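Local coordinates for protein toll (Drosophila melanogaster, PDB 4LXR) that acts, through this leucine-rich-repeat extracellular part, as the cell-surface receptor for processed spaetzle, signalling in antifungal immunity and embryonic dorsal-ventral patterning, at residues T315-I320 with V339-L344; T333-Q338 with A360-L365. One frame throughout, in Å; residues are numbered along the deposited sequence.

Interaction 1 of 2, residues T315-I320 with V339-L344; sequences TQITNI and VNLLSL. With NAG (2-acetamido-2-deoxy-beta-D-glucopyranose), chain D; NAG (2-acetamido-2-deoxy-beta-D-glucopyranose), chain L.
N340 reaches across to the backbone of T315: its ND2 donates to T315 O at 2.9 Å, from above the carbonyl plane rather than within it. CG of N340 sits beside its own backbone N (chi1 -68°), and the amide therefore lies next to that of Q316, the two planes 57° apart. The other end of the N340 amide is also used: OD1 accepts from O6 of the N-acetylglucosamine carried by N364. With an alanine here, T315 O would probably keep just a bridging water among these partners, and the sugar O6 would lose its acceptor. That water donates to T315 O and I317 O and accepts from N340 N at 2.8 Å. T318 O takes two donors, L342 N at 2.9 Å and S343 N at 3.1 Å. Further on, the two segments pair as parallel strands, with I320 N bonded to S343 O at 3.1 Å. They belong to neighbouring leucine-rich repeats, LRR 8 and LRR 9. L341 CD1 packs on I320 CG1 at 3.7 Å. I320 and L344 share one strand face, I320 CB lying 3.8 Å from L344 CD1. N319 and S343 share the other, where the glycan linked to N319 ND2 passes S343 CB. T315 O, I317 O, T318 O and the backbone N of I320, N340, L342 and S343 are thus matched across the contact or by water, and sugars border it at both ends.

Interaction 2 of 2, residues T333-Q338 with A360-L365; sequences TLLEHQ and AHTTNL. With NAG (2-acetamido-2-deoxy-beta-D-glucopyranose), chain L.
H361 lies against E336, and its side chain can be followed outward from the backbone. H361 CB touches E336 O at 3.4 Å. CG is as near to the same oxygen, and H361 CD2 lies 3.8 Å from E336 O. With CG of H361 anti to the carbonyl carbon (chi1 -60°), the ring runs alongside the E336 side chain, pointing the same way. ND1 and CE1 then come under the aliphatic part of the glutamate. E336 CG sits over one ring face, 4.3 Å from the centroid and 21° off the ring normal, a CH-pi contact. At the tip, H361 NE2 and E336 OE2 stay 5.2 Å apart, so these end atoms are not in contact. The carboxylate plane is turned 46° from the ring. Both segments belong to the loops that lead into the strands of successive leucine-rich repeats, and type I turns shape them, L335 to Q338 on one side and T362 to L365 on the other. Next along the chain, T362 CG2 packs on L335 CB at 3.9 Å and also approaches Q338 O. A water accepts from H361 N and donates weakly to L335 O. The amide of Q338 turns away, and its NE2 is hydrogen-bonded to S314 O and F311 O of the preceding loop. At the far end, N364 ND2 carries an N-acetylglucosamine, whose N2 donates to T363 OG1 at 2.8 Å in a nearly straight bond.

Overall arrangement
From the N terminus the chain meets 315-320 first, then 333-338, 339-344 and 360-365. The two contacts therefore cross rather than nest. Interaction 1 closes one turn of the solenoid by bringing 339-344 back beside 315-320. Interaction 2 closes the next overlapping turn, from 333-338 to 360-365. The segments 333-338 and 339-344 follow each other directly, so the same piece of chain passes from one contact to the other. The centres of the two interactions are about 8 Å apart. L341 packs on L365, and V339 O is probably hydrogen-bonded to N364 ND2. One glycan sugar touches both contacts. Together they join three successive repeats, LRR 8 to LRR 10.

Interaction 1 of 2, residues T315-I320 with V339-L344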
loop_
_atom_site.group_PDB
_atom_site.type_symbol
_atom_site.label_atom_id
_atom_site.label_comp_id
_atom_site.label_asym_id
_atom_site.label_seq_id
_atom_site.Cartn_x
_atom_site.Cartn_y
_atom_site.Cartn_z
ATOM N N THR A 315 30.869 -9.057 -18.190
ATOM C CA THR A 315 31.176 -8.230 -17.029
ATOM C C THR A 315 30.310 -6.977 -16.917
ATOM O O THR A 315 30.256 -6.358 -15.854
ATOM C CB THR A 315 32.672 -7.837 -16.993
ATOM O OG1 THR A 315 32.947 -6.881 -18.022
ATOM C CG2 THR A 315 33.560 -9.068 -17.198
ATOM N N GLN A 316 29.622 -6.618 -17.999
ATOM C CA GLN A 316 28.837 -5.384 -18.010
ATOM C C GLN A 316 27.388 -5.540 -17.565
ATOM O O GLN A 316 26.637 -4.572 -17.569
ATOM C CB GLN A 316 28.877 -4.713 -19.392
ATOM C CG GLN A 316 30.273 -4.291 -19.838
ATOM C CD GLN A 316 31.066 -3.616 -18.741
ATOM O OE1 GLN A 316 32.086 -4.140 -18.281
ATOM N NE2 GLN A 316 30.606 -2.447 -18.310
ATOM N N ILE A 317 26.978 -6.744 -17.192
ATOM C CA ILE A 317 25.594 -6.946 -16.773
ATOM C C ILE A 317 25.239 -6.110 -15.530
ATOM O O ILE A 317 25.959 -6.128 -14.528
ATOM C CB ILE A 317 25.306 -8.431 -16.505
ATOM C CG1 ILE A 317 25.531 -9.239 -17.798
ATOM C CG2 ILE A 317 23.899 -8.605 -16.011
ATOM C CD1 ILE A 317 25.270 -10.716 -17.659
ATOM N N THR A 318 24.137 -5.369 -15.607
ATOM C CA THR A 318 23.726 -4.495 -14.514
ATOM C C THR A 318 22.378 -4.910 -13.917
ATOM O O THR A 318 22.087 -4.603 -12.766
ATOM C CB THR A 318 23.636 -3.027 -14.986
ATOM O OG1 THR A 318 22.707 -2.931 -16.083
ATOM C CG2 THR A 318 25.028 -2.506 -15.421
ATOM N N ASN A 319 21.547 -5.596 -14.699
ATOM C CA ASN A 319 20.206 -5.923 -14.230
ATOM C C ASN A 319 19.820 -7.325 -14.607
ATOM O O ASN A 319 19.834 -7.673 -15.784
ATOM C CB ASN A 319 19.188 -4.944 -14.819
ATOM C CG ASN A 319 19.439 -3.512 -14.388
ATOM O OD1 ASN A 319 20.310 -2.830 -14.930
ATOM N ND2 ASN A 319 18.662 -3.057 -13.413
ATOM N N ILE A 320 19.487 -8.135 -13.606
ATOM C CA ILE A 320 19.048 -9.504 -13.840
ATOM C C ILE A 320 17.729 -9.733 -13.119
ATOM O O ILE A 320 17.630 -9.533 -11.911
ATOM C CB ILE A 320 20.064 -10.529 -13.308
ATOM C CG1 ILE A 320 21.438 -10.313 -13.930
ATOM C CG2 ILE A 320 19.572 -11.959 -13.535
ATOM C CD1 ILE A 320 22.461 -11.367 -13.500
ATOM N N VAL A 339 30.869 -7.984 -11.799
ATOM C CA VAL A 339 31.367 -6.883 -10.978
ATOM C C VAL A 339 30.504 -5.601 -11.052
ATOM O O VAL A 339 30.575 -4.748 -10.171
ATOM C CB VAL A 339 32.853 -6.576 -11.320
ATOM C CG1 VAL A 339 32.977 -5.858 -12.680
ATOM C CG2 VAL A 339 33.504 -5.778 -10.218
ATOM N N ASN A 340 29.680 -5.477 -12.089
ATOM C CA ASN A 340 28.874 -4.268 -12.280
ATOM C C ASN A 340 27.388 -4.467 -12.031
ATOM O O ASN A 340 26.586 -3.589 -12.348
ATOM C CB ASN A 340 29.062 -3.713 -13.699
ATOM C CG ASN A 340 30.455 -3.171 -13.931
ATOM O OD1 ASN A 340 30.913 -2.282 -13.215
ATOM N ND2 ASN A 340 31.146 -3.715 -14.933
ATOM N N LEU A 341 27.015 -5.625 -11.499
ATOM C CA LEU A 341 25.609 -5.928 -11.265
ATOM C C LEU A 341 25.040 -4.944 -10.243
ATOM O O LEU A 341 25.652 -4.713 -9.201
ATOM C CB LEU A 341 25.464 -7.369 -10.788
ATOM C CG LEU A 341 24.047 -7.903 -10.578
ATOM C CD1 LEU A 341 23.250 -7.867 -11.880
ATOM C CD2 LEU A 341 24.111 -9.312 -10.010
ATOM N N LEU A 342 23.901 -4.329 -10.563
ATOM C CA LEU A 342 23.283 -3.341 -9.673
ATOM C C LEU A 342 22.024 -3.910 -9.003
ATOM O O LEU A 342 21.744 -3.643 -7.837
ATOM C CB LEU A 342 22.919 -2.064 -10.440
ATOM C CG LEU A 342 24.057 -1.302 -11.124
ATOM C CD1 LEU A 342 23.507 -0.085 -11.875
ATOM C CD2 LEU A 342 25.161 -0.899 -10.115
ATOM N N SER A 343 21.269 -4.688 -9.760
ATOM C CA SER A 343 19.995 -5.213 -9.297
ATOM C C SER A 343 19.889 -6.690 -9.641
ATOM O O SER A 343 20.114 -7.090 -10.788
ATOM C CB SER A 343 18.852 -4.463 -9.979
ATOM O OG SER A 343 17.606 -5.023 -9.634
ATOM N N LEU A 344 19.580 -7.497 -8.638
ATOM C CA LEU A 344 19.313 -8.916 -8.830
ATOM C C LEU A 344 17.962 -9.223 -8.220
ATOM O O LEU A 344 17.705 -8.894 -7.053
ATOM C CB LEU A 344 20.375 -9.777 -8.135
ATOM C CG LEU A 344 20.136 -11.279 -8.258
ATOM C CD1 LEU A 344 20.153 -11.717 -9.733
ATOM C CD2 LEU A 344 21.206 -12.011 -7.489
HETATM C C1 NAG D . 18.773 -1.670 -13.014
HETATM C C2 NAG D . 17.632 -0.738 -13.455
HETATM C C3 NAG D . 17.827 0.657 -12.868
HETATM C C4 NAG D . 18.052 0.597 -11.362
HETATM C C5 NAG D . 19.173 -0.387 -11.030
HETATM C C6 NAG D . 19.390 -0.580 -9.540
HETATM C C7 NAG D . 16.545 -1.259 -15.591
HETATM C C8 NAG D . 16.573 -1.058 -17.080
HETATM N N2 NAG D . 17.521 -0.664 -14.903
HETATM O O3 NAG D . 16.682 1.449 -13.164
HETATM O O4 NAG D . 18.434 1.890 -10.907
HETATM O O5 NAG D . 18.860 -1.673 -11.576
HETATM O O6 NAG D . 18.191 -0.937 -8.861
HETATM O O7 NAG D . 15.680 -1.936 -15.040
HETATM C C1 NAG L . 31.995 -1.271 -9.212
HETATM C C2 NAG L . 33.042 -2.166 -8.487
HETATM C C3 NAG L . 34.467 -1.695 -8.781
HETATM C C4 NAG L . 34.693 -1.596 -10.281
HETATM C C5 NAG L . 33.681 -0.613 -10.856
HETATM C C6 NAG L . 33.802 -0.441 -12.353
HETATM C C7 NAG L . 32.791 -1.141 -6.249
HETATM C C8 NAG L . 32.548 -1.412 -4.795
HETATM N N2 NAG L . 32.810 -2.217 -7.051
HETATM O O3 NAG L . 35.393 -2.609 -8.204
HETATM O O4 NAG L . 36.029 -1.197 -10.575
HETATM O O5 NAG L . 32.359 -1.116 -10.609
HETATM O O6 NAG L . 33.670 -1.687 -13.024
HETATM O O7 NAG L . 32.953 0.001 -6.675
HETATM O O HOH W 1 28.515 -7.093 -14.005
HETATM O O HOH W 2 16.634 -6.712 -11.286
#

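Interaction 2 of 2, residues T333-Q338 with A360-L365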
loop_
_atom_site.group_PDB
_atom_site.type_symbol
_atom_site.label_atom_id
_atom_site.label_comp_id
_atom_site.label_asym_id
_atom_site.label_seq_id
_atom_site.Cartn_x
_atom_site.Cartn_y
_atom_site.Cartn_z
ATOM N N THR A 333 29.357 -20.116 -8.604
ATOM C CA THR A 333 30.131 -19.306 -9.559
ATOM C C THR A 333 29.260 -18.452 -10.490
ATOM O O THR A 333 29.783 -17.701 -11.309
ATOM C CB THR A 333 31.087 -20.169 -10.433
ATOM O OG1 THR A 333 30.323 -21.091 -11.225
ATOM C CG2 THR A 333 32.107 -20.941 -9.568
ATOM N N LEU A 334 27.942 -18.567 -10.358
ATOM C CA LEU A 334 27.019 -17.922 -11.288
ATOM C C LEU A 334 27.319 -16.446 -11.552
ATOM O O LEU A 334 27.245 -15.996 -12.699
ATOM C CB LEU A 334 25.572 -18.059 -10.816
ATOM C CG LEU A 334 24.577 -17.568 -11.874
ATOM C CD1 LEU A 334 24.686 -18.408 -13.143
ATOM C CD2 LEU A 334 23.152 -17.575 -11.353
ATOM N N LEU A 335 27.673 -15.707 -10.500
ATOM C CA LEU A 335 27.840 -14.258 -10.599
ATOM C C LEU A 335 29.277 -13.817 -10.372
ATOM O O LEU A 335 29.542 -12.660 -10.050
ATOM C CB LEU A 335 26.923 -13.544 -9.605
ATOM C CG LEU A 335 25.433 -13.840 -9.754
ATOM C CD1 LEU A 335 24.670 -13.237 -8.611
ATOM C CD2 LEU A 335 24.879 -13.315 -11.076
ATOM N N GLU A 336 30.202 -14.747 -10.552
ATOM C CA GLU A 336 31.614 -14.516 -10.289
ATOM C C GLU A 336 32.221 -13.384 -11.133
ATOM O O GLU A 336 33.165 -12.715 -10.709
ATOM C CB GLU A 336 32.378 -15.824 -10.520
ATOM C CG GLU A 336 33.830 -15.803 -10.128
ATOM C CD GLU A 336 34.564 -17.041 -10.609
ATOM O OE1 GLU A 336 33.880 -18.019 -10.994
ATOM O OE2 GLU A 336 35.817 -17.029 -10.615
ATOM N N HIS A 337 31.685 -13.159 -12.326
ATOM C CA HIS A 337 32.223 -12.107 -13.186
ATOM C C HIS A 337 31.386 -10.821 -13.171
ATOM O O HIS A 337 31.779 -9.809 -13.749
ATOM C CB HIS A 337 32.415 -12.626 -14.621
ATOM C CG HIS A 337 33.347 -13.795 -14.717
ATOM N ND1 HIS A 337 34.718 -13.655 -14.726
ATOM C CD2 HIS A 337 33.105 -15.127 -14.790
ATOM C CE1 HIS A 337 35.283 -14.849 -14.803
ATOM N NE2 HIS A 337 34.327 -15.759 -14.843
ATOM N N GLN A 338 30.247 -10.849 -12.490
ATOM C CA GLN A 338 29.328 -9.717 -12.527
ATOM C C GLN A 338 29.698 -8.563 -11.575
ATOM O O GLN A 338 28.929 -8.181 -10.697
ATOM C CB GLN A 338 27.878 -10.193 -12.336
ATOM C CG GLN A 338 27.247 -10.755 -13.627
ATOM C CD GLN A 338 27.969 -11.987 -14.133
ATOM O OE1 GLN A 338 28.071 -12.982 -13.418
ATOM N NE2 GLN A 338 28.503 -11.921 -15.359
ATOM N N ALA A 360 30.254 -12.832 -3.737
ATOM C CA ALA A 360 31.609 -12.422 -3.386
ATOM C C ALA A 360 32.162 -11.332 -4.307
ATOM O O ALA A 360 32.980 -10.521 -3.877
ATOM C CB ALA A 360 32.553 -13.624 -3.340
ATOM N N HIS A 361 31.714 -11.305 -5.563
ATOM C CA HIS A 361 32.261 -10.355 -6.535
ATOM C C HIS A 361 31.275 -9.268 -6.969
ATOM O O HIS A 361 31.659 -8.332 -7.662
ATOM C CB HIS A 361 32.828 -11.080 -7.775
ATOM C CG HIS A 361 33.944 -12.034 -7.465
ATOM N ND1 HIS A 361 33.732 -13.262 -6.873
ATOM C CD2 HIS A 361 35.280 -11.935 -7.652
ATOM C CE1 HIS A 361 34.889 -13.878 -6.710
ATOM N NE2 HIS A 361 35.846 -13.093 -7.171
ATOM N N THR A 362 30.009 -9.381 -6.575
ATOM C CA THR A 362 29.022 -8.392 -7.006
ATOM C C THR A 362 29.045 -7.215 -6.061
ATOM O O THR A 362 28.037 -6.920 -5.418
ATOM C CB THR A 362 27.601 -8.947 -6.978
ATOM O OG1 THR A 362 27.335 -9.455 -5.666
ATOM C CG2 THR A 362 27.429 -10.053 -8.014
ATOM N N THR A 363 30.190 -6.537 -5.989
ATOM C CA THR A 363 30.419 -5.537 -4.959
ATOM C C THR A 363 29.675 -4.236 -5.225
ATOM O O THR A 363 29.626 -3.369 -4.359
ATOM C CB THR A 363 31.927 -5.254 -4.756
ATOM O OG1 THR A 363 32.494 -4.785 -5.981
ATOM C CG2 THR A 363 32.652 -6.515 -4.324
ATOM N N ASN A 364 29.090 -4.112 -6.413
ATOM C CA ASN A 364 28.320 -2.926 -6.780
ATOM C C ASN A 364 26.809 -3.106 -6.609
ATOM O O ASN A 364 26.036 -2.203 -6.923
ATOM C CB ASN A 364 28.619 -2.524 -8.229
ATOM C CG ASN A 364 29.858 -1.674 -8.353
ATOM O OD1 ASN A 364 29.956 -0.631 -7.720
ATOM N ND2 ASN A 364 30.819 -2.124 -9.165
ATOM N N LEU A 365 26.391 -4.271 -6.134
ATOM C CA LEU A 365 24.963 -4.564 -6.001
ATOM C C LEU A 365 24.288 -3.538 -5.103
ATOM O O LEU A 365 24.750 -3.309 -3.996
ATOM C CB LEU A 365 24.756 -5.956 -5.400
ATOM C CG LEU A 365 23.393 -6.595 -5.649
ATOM C CD1 LEU A 365 23.122 -6.731 -7.153
ATOM C CD2 LEU A 365 23.327 -7.958 -4.958
HETATM C C1 NAG L . 31.995 -1.271 -9.212
HETATM C C2 NAG L . 33.042 -2.166 -8.487
HETATM C C3 NAG L . 34.467 -1.695 -8.781
HETATM C C4 NAG L . 34.693 -1.596 -10.281
HETATM C C5 NAG L . 33.681 -0.613 -10.856
HETATM C C6 NAG L . 33.802 -0.441 -12.353
HETATM C C7 NAG L . 32.791 -1.141 -6.249
HETATM C C8 NAG L . 32.548 -1.412 -4.795
HETATM N N2 NAG L . 32.810 -2.217 -7.051
HETATM O O3 NAG L . 35.393 -2.609 -8.204
HETATM O O4 NAG L . 36.029 -1.197 -10.575
HETATM O O5 NAG L . 32.359 -1.116 -10.609
HETATM O O6 NAG L . 33.670 -1.687 -13.024
HETATM O O7 NAG L . 32.953 0.001 -6.675
HETATM O O HOH W 3 29.650 -12.910 -7.126
#